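Local coordinates for Cas13d (uncultured Ruminococcus sp, PDB 6IV9), which binds a CRISPR RNA guide and, through its two HEPN domains, probably matures that RNA and cleaves target RNA, at residues D208-G211 / Y212-A215; K240-S243 / K244-L248; E271-K274 / K275-Y278; S578-L581 / T582-R585. The protein carries 2 engineered substitutions. All blocks are in the same frame, centred on the assembly; numbering follows the deposited sequence.

Interaction 1: residues D208-G211 / Y212-A215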
ATOM      1  N   ASP A 208     -17.009  -5.861  18.334  1.00 86.93           N
ATOM      2  CA  ASP A 208     -17.967  -5.214  19.264  1.00 93.51           C
ATOM      3  C   ASP A 208     -17.664  -3.716  19.221  1.00 87.23           C
ATOM      4  O   ASP A 208     -18.569  -2.914  19.460  1.00 89.65           O
ATOM      5  CB  ASP A 208     -17.833  -5.769  20.681  1.00 96.88           C
ATOM      6  CG  ASP A 208     -18.927  -6.765  21.001  1.00 97.36           C
ATOM      7  OD1 ASP A 208     -19.443  -7.380  20.053  1.00 92.56           O
ATOM      8  OD2 ASP A 208     -19.261  -6.899  22.183  1.00 91.65           O
ATOM      9  N   PHE A 209     -16.419  -3.382  18.884  1.00 65.53           N
ATOM     10  CA  PHE A 209     -16.010  -1.965  18.877  1.00 49.04           C
ATOM     11  C   PHE A 209     -16.256  -1.382  17.491  1.00 49.22           C
ATOM     12  O   PHE A 209     -17.230  -0.698  17.353  1.00 56.24           O
ATOM     13  CB  PHE A 209     -14.574  -1.867  19.384  1.00 45.47           C
ATOM     14  CG  PHE A 209     -13.869  -0.564  19.142  1.00 42.04           C
ATOM     15  CD1 PHE A 209     -14.565   0.621  19.083  1.00 45.20           C
ATOM     16  CD2 PHE A 209     -12.501  -0.529  18.986  1.00 50.36           C
ATOM     17  CE1 PHE A 209     -13.910   1.816  18.866  1.00 48.76           C
ATOM     18  CE2 PHE A 209     -11.845   0.665  18.764  1.00 50.81           C
ATOM     19  CZ  PHE A 209     -12.552   1.836  18.707  1.00 55.92           C
ATOM     20  N   MET A 210     -15.424  -1.679  16.504  1.00 41.45           N
ATOM     21  CA  MET A 210     -15.614  -1.068  15.164  1.00 40.54           C
ATOM     22  C   MET A 210     -16.898  -1.529  14.467  1.00 41.49           C
ATOM     23  O   MET A 210     -17.445  -0.748  13.723  1.00 46.33           O
ATOM     24  CB  MET A 210     -14.406  -1.280  14.254  1.00 44.31           C
ATOM     25  CG  MET A 210     -13.135  -0.744  14.838  1.00 50.71           C
ATOM     26  SD  MET A 210     -12.951   1.016  14.661  1.00 49.61           S
ATOM     27  CE  MET A 210     -13.050   1.195  12.885  1.00 43.65           C
ATOM     28  N   GLY A 211     -17.324  -2.765  14.688  1.00 43.00           N
ATOM     29  CA  GLY A 211     -18.517  -3.332  14.031  1.00 40.18           C
ATOM     30  C   GLY A 211     -19.815  -2.622  14.370  1.00 45.12           C
ATOM     31  O   GLY A 211     -20.710  -2.650  13.543  1.00 44.26           O
ATOM     32  N   TYR A 212     -19.939  -2.073  15.576  1.00 37.99           N
ATOM     33  CA  TYR A 212     -21.203  -1.428  16.009  1.00 39.36           C
ATOM     34  C   TYR A 212     -21.233   0.063  15.674  1.00 39.01           C
ATOM     35  O   TYR A 212     -22.209   0.703  16.018  1.00 39.87           O
ATOM     36  CB  TYR A 212     -21.439  -1.632  17.504  1.00 49.30           C
ATOM     37  CG  TYR A 212     -21.823  -3.031  17.900  1.00 55.16           C
ATOM     38  CD1 TYR A 212     -22.565  -3.834  17.060  1.00 63.94           C
ATOM     39  CD2 TYR A 212     -21.441  -3.549  19.120  1.00 63.83           C
ATOM     40  CE1 TYR A 212     -22.918  -5.123  17.417  1.00 65.95           C
ATOM     41  CE2 TYR A 212     -21.780  -4.836  19.491  1.00 65.94           C
ATOM     42  CZ  TYR A 212     -22.522  -5.625  18.639  1.00 70.43           C
ATOM     43  OH  TYR A 212     -22.860  -6.894  19.017  1.00 86.75           O
ATOM     44  N   LEU A 213     -20.162   0.597  15.102  1.00 38.34           N
ATOM     45  CA  LEU A 213     -20.154   2.023  14.708  1.00 39.70           C
ATOM     46  C   LEU A 213     -20.950   2.179  13.413  1.00 41.02           C
ATOM     47  O   LEU A 213     -21.026   1.237  12.665  1.00 40.27           O
ATOM     48  CB  LEU A 213     -18.720   2.501  14.488  1.00 37.96           C
ATOM     49  CG  LEU A 213     -17.811   2.496  15.707  1.00 41.28           C
ATOM     50  CD1 LEU A 213     -16.407   2.903  15.325  1.00 38.38           C
ATOM     51  CD2 LEU A 213     -18.340   3.408  16.786  1.00 39.99           C
ATOM     52  N   SER A 214     -21.540   3.335  13.219  1.00 41.21           N
ATOM     53  CA  SER A 214     -22.199   3.560  11.927  1.00 44.41           C
ATOM     54  C   SER A 214     -21.995   5.020  11.563  1.00 42.52           C
ATOM     55  O   SER A 214     -22.275   5.864  12.406  1.00 38.48           O
ATOM     56  CB  SER A 214     -23.639   3.206  11.977  1.00 49.78           C
ATOM     57  OG  SER A 214     -24.255   3.605  10.775  1.00 56.55           O
ATOM     58  N   ALA A 215     -21.662   5.289  10.301  1.00 32.60           N
ATOM     59  CA  ALA A 215     -21.472   6.667   9.801  1.00 30.78           C
ATOM     60  C   ALA A 215     -22.832   7.359   9.701  1.00 30.89           C
ATOM     61  O   ALA A 215     -22.866   8.525   9.429  1.00 32.63           O
ATOM     62  CB  ALA A 215     -20.752   6.678   8.485  1.00 29.34           C
TER

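Interaction 2: residues K240-S243 / K244-L248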
ATOM      1  N   LYS A 240     -22.008  -0.387  23.857  1.00 43.57           N
ATOM      2  CA  LYS A 240     -20.834  -1.278  23.877  1.00 47.41           C
ATOM      3  C   LYS A 240     -19.679  -0.596  23.143  1.00 42.98           C
ATOM      4  O   LYS A 240     -18.575  -0.663  23.629  1.00 38.46           O
ATOM      5  CB  LYS A 240     -21.162  -2.594  23.173  1.00 52.73           C
ATOM      6  CG  LYS A 240     -22.125  -3.516  23.898  1.00 63.88           C
ATOM      7  CD  LYS A 240     -21.940  -4.941  23.441  1.00 77.13           C
ATOM      8  CE  LYS A 240     -23.046  -5.883  23.858  1.00 83.08           C
ATOM      9  NZ  LYS A 240     -22.531  -7.263  24.017  1.00 88.83           N
ATOM     10  N   SER A 241     -19.951   0.017  21.994  1.00 44.06           N
ATOM     11  CA  SER A 241     -18.877   0.672  21.213  1.00 40.50           C
ATOM     12  C   SER A 241     -18.425   1.950  21.916  1.00 37.22           C
ATOM     13  O   SER A 241     -17.257   2.228  21.890  1.00 37.92           O
ATOM     14  CB  SER A 241     -19.289   0.913  19.789  1.00 42.96           C
ATOM     15  OG  SER A 241     -20.303   1.883  19.707  1.00 40.32           O
ATOM     16  N   LEU A 242     -19.346   2.682  22.529  1.00 37.26           N
ATOM     17  CA  LEU A 242     -18.984   3.923  23.256  1.00 38.91           C
ATOM     18  C   LEU A 242     -17.987   3.569  24.358  1.00 34.09           C
ATOM     19  O   LEU A 242     -17.016   4.264  24.532  1.00 32.21           O
ATOM     20  CB  LEU A 242     -20.266   4.496  23.855  1.00 42.89           C
ATOM     21  CG  LEU A 242     -20.148   5.868  24.502  1.00 46.37           C
ATOM     22  CD1 LEU A 242     -19.445   6.839  23.587  1.00 40.67           C
ATOM     23  CD2 LEU A 242     -21.513   6.397  24.871  1.00 43.58           C
ATOM     24  N   SER A 243     -18.250   2.481  25.059  1.00 36.16           N
ATOM     25  CA  SER A 243     -17.371   2.055  26.163  1.00 41.89           C
ATOM     26  C   SER A 243     -15.979   1.710  25.619  1.00 40.85           C
ATOM     27  O   SER A 243     -14.998   2.093  26.226  1.00 30.89           O
ATOM     28  CB  SER A 243     -18.035   0.939  26.906  1.00 47.11           C
ATOM     29  OG  SER A 243     -17.104   0.222  27.673  1.00 57.28           O
ATOM     30  N   LYS A 244     -15.924   1.016  24.483  1.00 38.68           N
ATOM     31  CA  LYS A 244     -14.638   0.678  23.824  1.00 34.54           C
ATOM     32  C   LYS A 244     -13.952   1.965  23.354  1.00 26.83           C
ATOM     33  O   LYS A 244     -12.756   2.034  23.422  1.00 31.08           O
ATOM     34  CB  LYS A 244     -14.863  -0.339  22.708  1.00 41.17           C
ATOM     35  CG  LYS A 244     -15.114  -1.755  23.191  1.00 47.25           C
ATOM     36  CD  LYS A 244     -13.850  -2.408  23.651  1.00 57.19           C
ATOM     37  CE  LYS A 244     -13.965  -3.896  23.887  1.00 62.15           C
ATOM     38  NZ  LYS A 244     -12.968  -4.658  23.097  1.00 71.69           N
ATOM     39  N   PHE A 245     -14.725   2.934  22.886  1.00 27.52           N
ATOM     40  CA  PHE A 245     -14.178   4.219  22.386  1.00 28.39           C
ATOM     41  C   PHE A 245     -13.459   4.939  23.528  1.00 27.01           C
ATOM     42  O   PHE A 245     -12.364   5.406  23.356  1.00 28.00           O
ATOM     43  CB  PHE A 245     -15.335   5.059  21.845  1.00 31.31           C
ATOM     44  CG  PHE A 245     -15.012   6.451  21.366  1.00 30.96           C
ATOM     45  CD1 PHE A 245     -14.373   6.663  20.162  1.00 31.44           C
ATOM     46  CD2 PHE A 245     -15.421   7.555  22.084  1.00 29.38           C
ATOM     47  CE1 PHE A 245     -14.109   7.941  19.714  1.00 30.79           C
ATOM     48  CE2 PHE A 245     -15.155   8.834  21.638  1.00 31.51           C
ATOM     49  CZ  PHE A 245     -14.508   9.024  20.448  1.00 35.45           C
ATOM     50  N   ASN A 246     -14.092   4.991  24.693  1.00 29.68           N
ATOM     51  CA  ASN A 246     -13.455   5.614  25.878  1.00 28.16           C
ATOM     52  C   ASN A 246     -12.213   4.812  26.260  1.00 27.54           C
ATOM     53  O   ASN A 246     -11.252   5.410  26.636  1.00 32.77           O
ATOM     54  CB  ASN A 246     -14.435   5.795  27.028  1.00 29.29           C
ATOM     55  CG  ASN A 246     -15.433   6.886  26.748  1.00 28.53           C
ATOM     56  OD1 ASN A 246     -15.061   7.951  26.309  1.00 32.99           O
ATOM     57  ND2 ASN A 246     -16.694   6.615  26.975  1.00 30.67           N
ATOM     58  N   ASP A 247     -12.260   3.493  26.134  1.00 30.95           N
ATOM     59  CA  ASP A 247     -11.088   2.649  26.466  1.00 32.03           C
ATOM     60  C   ASP A 247      -9.924   3.050  25.559  1.00 30.94           C
ATOM     61  O   ASP A 247      -8.834   3.208  26.048  1.00 30.16           O
ATOM     62  CB  ASP A 247     -11.414   1.172  26.257  1.00 42.30           C
ATOM     63  CG  ASP A 247     -12.285   0.552  27.331  1.00 51.86           C
ATOM     64  OD1 ASP A 247     -12.330   1.100  28.419  1.00 57.06           O
ATOM     65  OD2 ASP A 247     -12.909  -0.475  27.059  1.00 56.89           O
ATOM     66  N   LEU A 248     -10.187   3.229  24.271  1.00 30.65           N
ATOM     67  CA  LEU A 248      -9.134   3.633  23.313  1.00 29.09           C
ATOM     68  C   LEU A 248      -8.596   5.020  23.666  1.00 26.08           C
ATOM     69  O   LEU A 248      -7.421   5.220  23.591  1.00 29.16           O
ATOM     70  CB  LEU A 248      -9.726   3.622  21.905  1.00 34.23           C
ATOM     71  CG  LEU A 248      -8.738   3.922  20.787  1.00 38.82           C
ATOM     72  CD1 LEU A 248      -7.570   2.965  20.826  1.00 39.83           C
ATOM     73  CD2 LEU A 248      -9.420   3.842  19.444  1.00 44.39           C
TER
HETATM   74  O   HOH W   1     -14.723   2.453  29.058  1.00 37.51           O

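Interaction 3: residues E271-K274 / K275-Y278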
ATOM      1  N   GLU A 271     -14.208  17.579  23.643  1.00 33.47           N
ATOM      2  CA  GLU A 271     -15.334  17.064  22.833  1.00 39.81           C
ATOM      3  C   GLU A 271     -15.049  17.261  21.342  1.00 33.06           C
ATOM      4  O   GLU A 271     -15.420  16.410  20.581  1.00 33.57           O
ATOM      5  CB  GLU A 271     -16.658  17.662  23.297  1.00 42.42           C
ATOM      6  CG  GLU A 271     -17.142  17.021  24.582  1.00 54.87           C
ATOM      7  CD  GLU A 271     -18.117  15.872  24.385  1.00 68.22           C
ATOM      8  OE1 GLU A 271     -19.318  16.153  24.169  1.00 68.06           O
ATOM      9  OE2 GLU A 271     -17.686  14.712  24.442  1.00 57.61           O
ATOM     10  N   ALA A 272     -14.450  18.375  20.955  1.00 30.86           N
ATOM     11  CA  ALA A 272     -14.169  18.575  19.522  1.00 33.61           C
ATOM     12  C   ALA A 272     -13.190  17.492  19.043  1.00 36.11           C
ATOM     13  O   ALA A 272     -13.409  16.932  17.994  1.00 32.55           O
ATOM     14  CB  ALA A 272     -13.630  19.955  19.298  1.00 33.53           C
ATOM     15  N   TYR A 273     -12.165  17.205  19.837  1.00 30.35           N
ATOM     16  CA  TYR A 273     -11.183  16.159  19.464  1.00 27.93           C
ATOM     17  C   TYR A 273     -11.864  14.793  19.393  1.00 27.95           C
ATOM     18  O   TYR A 273     -11.723  14.130  18.398  1.00 28.36           O
ATOM     19  CB  TYR A 273     -10.036  16.145  20.470  1.00 30.43           C
ATOM     20  CG  TYR A 273      -9.204  14.893  20.454  1.00 25.12           C
ATOM     21  CD1 TYR A 273      -8.276  14.672  19.458  1.00 30.82           C
ATOM     22  CD2 TYR A 273      -9.355  13.924  21.420  1.00 28.07           C
ATOM     23  CE1 TYR A 273      -7.509  13.527  19.423  1.00 29.17           C
ATOM     24  CE2 TYR A 273      -8.604  12.769  21.398  1.00 29.09           C
ATOM     25  CZ  TYR A 273      -7.671  12.572  20.401  1.00 31.52           C
ATOM     26  OH  TYR A 273      -6.935  11.439  20.369  1.00 33.49           O
ATOM     27  N   LYS A 274     -12.657  14.441  20.394  1.00 24.04           N
ATOM     28  CA  LYS A 274     -13.330  13.122  20.422  1.00 27.31           C
ATOM     29  C   LYS A 274     -14.269  12.973  19.225  1.00 28.97           C
ATOM     30  O   LYS A 274     -14.324  11.905  18.668  1.00 26.88           O
ATOM     31  CB  LYS A 274     -14.092  12.949  21.731  1.00 31.60           C
ATOM     32  CG  LYS A 274     -13.235  12.955  22.982  1.00 33.36           C
ATOM     33  CD  LYS A 274     -13.952  12.330  24.141  1.00 40.18           C
ATOM     34  CE  LYS A 274     -14.126  13.226  25.334  1.00 41.61           C
ATOM     35  NZ  LYS A 274     -14.987  12.594  26.354  1.00 32.90           N
ATOM     36  N   LYS A 275     -14.970  14.037  18.870  1.00 26.61           N
ATOM     37  CA  LYS A 275     -15.912  14.006  17.734  1.00 28.52           C
ATOM     38  C   LYS A 275     -15.142  13.699  16.443  1.00 27.98           C
ATOM     39  O   LYS A 275     -15.602  12.892  15.667  1.00 25.64           O
ATOM     40  CB  LYS A 275     -16.609  15.363  17.664  1.00 32.50           C
ATOM     41  CG  LYS A 275     -17.680  15.502  16.602  1.00 34.57           C
ATOM     42  CD  LYS A 275     -18.333  16.850  16.621  1.00 37.95           C
ATOM     43  CE  LYS A 275     -19.697  16.842  15.985  1.00 42.72           C
ATOM     44  NZ  LYS A 275     -20.398  18.133  16.157  1.00 51.63           N
ATOM     45  N   ARG A 276     -13.993  14.332  16.255  1.00 26.32           N
ATOM     46  CA  ARG A 276     -13.162  14.088  15.050  1.00 28.12           C
ATOM     47  C   ARG A 276     -12.704  12.628  15.026  1.00 25.21           C
ATOM     48  O   ARG A 276     -12.788  12.029  13.999  1.00 24.55           O
ATOM     49  CB  ARG A 276     -11.956  15.029  15.039  1.00 29.31           C
ATOM     50  CG  ARG A 276     -12.311  16.480  14.769  1.00 33.79           C
ATOM     51  CD  ARG A 276     -11.112  17.299  14.390  1.00 35.68           C
ATOM     52  NE  ARG A 276     -10.156  17.364  15.464  1.00 42.65           N
ATOM     53  CZ  ARG A 276     -10.101  18.329  16.368  1.00 46.74           C
ATOM     54  NH1 ARG A 276     -11.025  19.267  16.398  1.00 41.42           N
ATOM     55  NH2 ARG A 276      -9.109  18.355  17.232  1.00 51.60           N
ATOM     56  N   VAL A 277     -12.255  12.102  16.158  1.00 24.54           N
ATOM     57  CA  VAL A 277     -11.803  10.685  16.231  1.00 27.33           C
ATOM     58  C   VAL A 277     -12.983   9.764  15.931  1.00 26.64           C
ATOM     59  O   VAL A 277     -12.821   8.839  15.168  1.00 25.19           O
ATOM     60  CB  VAL A 277     -11.153  10.361  17.587  1.00 26.06           C
ATOM     61  CG1 VAL A 277     -10.815   8.896  17.697  1.00 28.69           C
ATOM     62  CG2 VAL A 277      -9.927  11.200  17.818  1.00 25.34           C
ATOM     63  N   TYR A 278     -14.145  10.077  16.486  1.00 24.66           N
ATOM     64  CA  TYR A 278     -15.339   9.245  16.241  1.00 25.22           C
ATOM     65  C   TYR A 278     -15.651   9.227  14.740  1.00 24.60           C
ATOM     66  O   TYR A 278     -15.897   8.172  14.209  1.00 26.70           O
ATOM     67  CB  TYR A 278     -16.547   9.839  16.965  1.00 25.62           C
ATOM     68  CG  TYR A 278     -17.850   9.245  16.511  1.00 24.89           C
ATOM     69  CD1 TYR A 278     -18.123   7.912  16.723  1.00 26.30           C
ATOM     70  CD2 TYR A 278     -18.794   9.996  15.843  1.00 24.43           C
ATOM     71  CE1 TYR A 278     -19.303   7.342  16.296  1.00 29.17           C
ATOM     72  CE2 TYR A 278     -19.982   9.440  15.412  1.00 27.81           C
ATOM     73  CZ  TYR A 278     -20.238   8.108  15.640  1.00 28.11           C
ATOM     74  OH  TYR A 278     -21.391   7.535  15.231  1.00 30.27           O
TER

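Interaction 4: residues S578-L581 / T582-R585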
ATOM      1  N   SER A 578       3.453  14.375  21.461  1.00 50.16           N
ATOM      2  CA  SER A 578       3.931  14.646  22.831  1.00 47.54           C
ATOM      3  C   SER A 578       4.016  13.247  23.427  1.00 44.61           C
ATOM      4  O   SER A 578       2.994  12.615  23.510  1.00 44.94           O
ATOM      5  CB  SER A 578       2.934  15.463  23.580  1.00 57.37           C
ATOM      6  OG  SER A 578       2.943  16.800  23.125  1.00 63.78           O
ATOM      7  N   ALA A 579       5.206  12.745  23.729  1.00 48.90           N
ATOM      8  CA  ALA A 579       5.250  11.360  24.239  1.00 47.06           C
ATOM      9  C   ALA A 579       4.526  11.276  25.583  1.00 45.10           C
ATOM     10  O   ALA A 579       4.774  12.089  26.453  1.00 47.21           O
ATOM     11  CB  ALA A 579       6.656  10.858  24.324  1.00 54.43           C
ATOM     12  N   LYS A 580       3.660  10.288  25.694  1.00 39.82           N
ATOM     13  CA  LYS A 580       2.869  10.013  26.904  1.00 39.25           C
ATOM     14  C   LYS A 580       3.514   8.864  27.661  1.00 37.09           C
ATOM     15  O   LYS A 580       4.264   8.114  27.064  1.00 30.36           O
ATOM     16  CB  LYS A 580       1.478   9.575  26.464  1.00 41.58           C
ATOM     17  CG  LYS A 580       0.751  10.597  25.619  1.00 43.94           C
ATOM     18  CD  LYS A 580       0.094  11.636  26.467  1.00 49.22           C
ATOM     19  CE  LYS A 580      -0.990  12.387  25.734  1.00 60.64           C
ATOM     20  NZ  LYS A 580      -0.416  13.455  24.898  1.00 57.87           N
ATOM     21  N   LEU A 581       3.077   8.651  28.894  1.00 32.10           N
ATOM     22  CA  LEU A 581       3.652   7.568  29.719  1.00 32.73           C
ATOM     23  C   LEU A 581       3.450   6.228  29.014  1.00 30.62           C
ATOM     24  O   LEU A 581       4.333   5.410  29.076  1.00 29.15           O
ATOM     25  CB  LEU A 581       2.972   7.540  31.084  1.00 35.70           C
ATOM     26  CG  LEU A 581       3.369   6.345  31.941  1.00 41.16           C
ATOM     27  CD1 LEU A 581       4.867   6.283  32.117  1.00 43.30           C
ATOM     28  CD2 LEU A 581       2.688   6.394  33.289  1.00 51.07           C
ATOM     29  N   THR A 582       2.327   6.051  28.334  1.00 27.97           N
ATOM     30  CA  THR A 582       2.047   4.761  27.669  1.00 29.43           C
ATOM     31  C   THR A 582       3.126   4.487  26.625  1.00 29.93           C
ATOM     32  O   THR A 582       3.530   3.365  26.490  1.00 28.91           O
ATOM     33  CB  THR A 582       0.677   4.780  26.991  1.00 35.41           C
ATOM     34  OG1 THR A 582      -0.308   4.802  28.010  1.00 34.94           O
ATOM     35  CG2 THR A 582       0.449   3.564  26.128  1.00 37.07           C
ATOM     36  N   MET A 583       3.522   5.508  25.891  1.00 28.24           N
ATOM     37  CA  MET A 583       4.558   5.347  24.850  1.00 31.26           C
ATOM     38  C   MET A 583       5.900   4.981  25.484  1.00 31.02           C
ATOM     39  O   MET A 583       6.591   4.155  24.938  1.00 28.28           O
ATOM     40  CB  MET A 583       4.669   6.627  24.036  1.00 29.14           C
ATOM     41  CG  MET A 583       3.403   6.899  23.276  1.00 36.76           C
ATOM     42  SD  MET A 583       3.407   8.502  22.541  1.00 43.79           S
ATOM     43  CE  MET A 583       1.772   8.468  21.818  1.00 50.14           C
ATOM     44  N   PHE A 584       6.233   5.607  26.603  1.00 29.45           N
ATOM     45  CA  PHE A 584       7.507   5.295  27.294  1.00 27.96           C
ATOM     46  C   PHE A 584       7.469   3.849  27.767  1.00 26.63           C
ATOM     47  O   PHE A 584       8.447   3.165  27.661  1.00 29.47           O
ATOM     48  CB  PHE A 584       7.786   6.297  28.409  1.00 27.14           C
ATOM     49  CG  PHE A 584       8.216   7.638  27.889  1.00 29.96           C
ATOM     50  CD1 PHE A 584       9.414   7.782  27.226  1.00 27.73           C
ATOM     51  CD2 PHE A 584       7.405   8.741  28.018  1.00 30.22           C
ATOM     52  CE1 PHE A 584       9.796   9.005  26.719  1.00 31.49           C
ATOM     53  CE2 PHE A 584       7.795   9.967  27.522  1.00 32.57           C
ATOM     54  CZ  PHE A 584       8.990  10.098  26.874  1.00 32.14           C
ATOM     55  N   ARG A 585       6.328   3.415  28.279  1.00 27.62           N
ATOM     56  CA  ARG A 585       6.235   2.002  28.700  1.00 30.22           C
ATOM     57  C   ARG A 585       6.413   1.108  27.468  1.00 28.21           C
ATOM     58  O   ARG A 585       7.108   0.131  27.576  1.00 27.90           O
ATOM     59  CB  ARG A 585       4.908   1.711  29.395  1.00 29.95           C
ATOM     60  CG  ARG A 585       4.685   0.229  29.629  1.00 32.18           C
ATOM     61  CD  ARG A 585       3.412  -0.106  30.365  1.00 41.74           C
ATOM     62  NE  ARG A 585       3.445   0.298  31.756  1.00 41.62           N
ATOM     63  CZ  ARG A 585       3.966  -0.417  32.733  1.00 48.43           C
ATOM     64  NH1 ARG A 585       4.468  -1.609  32.497  1.00 39.30           N
ATOM     65  NH2 ARG A 585       3.993   0.067  33.951  1.00 41.47           N
TER

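Interaction 1: residues D208-G211 / Y212-A215
Tyr212 and Leu213 fold back against Asp208, Phe209 and Met210 across a tight reversal of the chain between helix 168-197 and helix 219-223. The backbone provides one hydrogen bond, a weak one: Leu213 N donates to Met210 O at 3.3 Å with an N-H...O angle of 156°.

The packing of oxygen against ring carbons centres on Tyr212. Its ring lies beside Asp208, the two side chains running the same way with carboxylate and ring planes 39° apart. Asp208 OD1 comes to 3.5 Å from Tyr212 CE2, a packing contact that deserves caution because the Asp208 side chain is poorly ordered. The backbone approaches more closely: Asp208 O is 3.0 Å from Tyr212 CD2, and this buried carbonyl oxygen has no hydrogen-bonding partner in the model. Tyr212 CG stands beside its own backbone N (chi1 -72°), a setting that brings the ring alongside Asp208.

The apolar contacts lie with Leu213. Its CD1 methyl is 4.0 Å from Met210 SD and 4.5 Å from Phe209 CE1, while Leu213 CG rests 3.6 Å from Phe209 O. Met210 SD also sits 4.1 Å above the plane of the Phe209 ring, displaced toward its rim. Helices 168-197, 232-251 and 267-291 pack on this cluster, through Val191, Leu248 and Leu281 among others.

Four residues closed by an i to i+3 bond, with the Met210 and Leu213 CA atoms 5.5 Å apart and Gly211 and Tyr212 both near the textbook backbone angles, make this a type I beta-turn in an interhelical loop.

Interaction 2: residues K240-S243 / K244-L248
Leu242 meets the Phe245 ring at a slant, its CD1 methyl lying 4.4 Å from Phe245 CD2, in a contact one turn along helix 232-251. Beyond the turn the same ring makes an edge-to-face stack with Phe222 and packs on Val277, Tyr278 and Leu281 of helix 267-291. Two more flat groups lean on backbone carbonyls: the Asn246 amide brings ND2 to 3.4 Å from Leu242 O, at an angle too poor for a hydrogen bond, and the Asp247 carboxylate carbon CG lies 3.3 Å from Ser243 O.

The frame is a regular alpha-helix. Four consecutive i to i+4 bonds join the halves, from Lys244 N to Lys240 O at 3.3 Å through to Asp247 N to Ser243 O, with N-H...O angles from 148° to 163°. Phe245 CG is anti to the backbone N (chi1 176°), which carries the ring off the turn toward the neighbouring helix. Ser241 OG returns to its own helix by bonding Ile238 O, and the Lys244 chain, bent at chi2 and again near its end, packs on Phe209 and Leu198.

On the other flank, the carboxylate of Asp247 shares a water with the helix backbone. With an alanine here the carboxylate is gone, and the water on the Ser243 carbonyl would probably lose its second acceptor and be free to shift. Ser243 O accepts twice, from Asp247 N and from the water, which donates to it at 2.9 Å while giving its other hydrogen to Asp247 OD1 at 2.8 Å.

Interaction 3: residues E271-K274 / K275-Y278
Val277 CG2 presses on one face of the Tyr273 ring, and this CH-pi contact marks the tight side of a turn of helix 267-291. The methyl lies 3.9 Å from the Tyr273 ring centroid and 22° off the ring normal, shifted toward the rim; CE1 and CZ of Tyr273 both lie 3.7 Å from Val277 CG2. At the ring's edge, near its plane, sits Arg276 NH2. Leu249, Leu254 and Phe245 close in round this buried pair, and Tyr273 OH is hydrogen-bonded to Leu259 O.

Arg276 folds back along the helix. The chain bends at chi3 (-64°), laying the guanidinium over the preceding turn: Ala272 O is 3.6 Å above its plane and Tyr273 CA 3.8 Å above the same face. Outside the turn, Tyr320 of helix 312-330 makes a cation-pi contact with this group.

The looser flank is partly exposed and ionic. Lys274 NZ stands 3.9 Å from Glu271 OE2, a long salt bridge, and that oxygen is also hydrogen-bonded to Tyr219 OH. Lys275 runs extended toward Glu313, with which it makes a long, weak ion pair.

Four i to i+4 backbone bonds, such as Tyr278 N to Lys274 O at 2.9 Å, unite both sides. The chemistry implies that the Tyr273 ring is probably held by its face contact with Val277 together with the bond of its OH to Leu259 O, whereas the long ion pairs probably restrain the lysine ends only softly.

Interaction 4: residues S578-L581 / T582-R585
Ala579 and Phe584 form a hydrophobic staple at the start of helix 581-591, where Lys580 is the N-cap: the residue before the cap packs on the fourth residue of the helix. Ala579 CB lies 3.5 Å from Phe584 CE2, approaching the ring obliquely, while Leu581 CA sits at the ring's edge near its plane. At chi1 -74°, with CG anti to the carbonyl carbon, the ring of Phe584 reaches back to the residues before the helix, with CD2 3.3 Å from Lys580 O. Ile627 and Thr623 of helix 617-627 and Leu606 of helix 599-606 also pack on the ring.

Met583, extended beyond CG, reaches back the same way. Its sulfur accepts a weak but nearly straight bond from Lys580 N (N to SD 3.6 Å, 168°), standing where the acceptor of a capping box would stand, although Lys580 cannot return the bond from its side chain. Lys580 O takes the first helical bond, from Phe584 N at 3.2 Å, and a weak second one from Met583 N. Were Phe584 replaced by an alanine, a gap would probably open facing Ile627 and the Ala579 methyl would be stripped of its ring contact.

Farther out, Thr582 OG1 bonds Thr251 O and Arg585 forms a salt bridge with Asp599. The helix start is thus held mainly by apolar packing and backbone bonds, to which the sulfur adds a weak tether at the N-cap amide.

Overall arrangement
Interactions 1, 2 and 3 form one packed unit: Phe209 of the turn touches Lys244 and Leu248 of interaction 2, and Phe245 of interaction 2 wedges against Lys274, Val277 and Tyr278 of interaction 3, joining helices 232-251 and 267-291. Interaction 4 touches none of them; its nearest atoms are about 8 Å from both helical turns, though Thr582 reaches Thr251 just at the end of helix 232-251. All four are partly buried: Phe209, Met210, Leu213, Phe245, Tyr273, Val277, Met583 and Phe584 are buried, while Gly211, Lys240 and Ser243 are exposed. The chemistry differs with place: a single weak bond closes the turn, full i to i+4 ladders run through interactions 2 and 3, and a staple begins the helix of interaction 4.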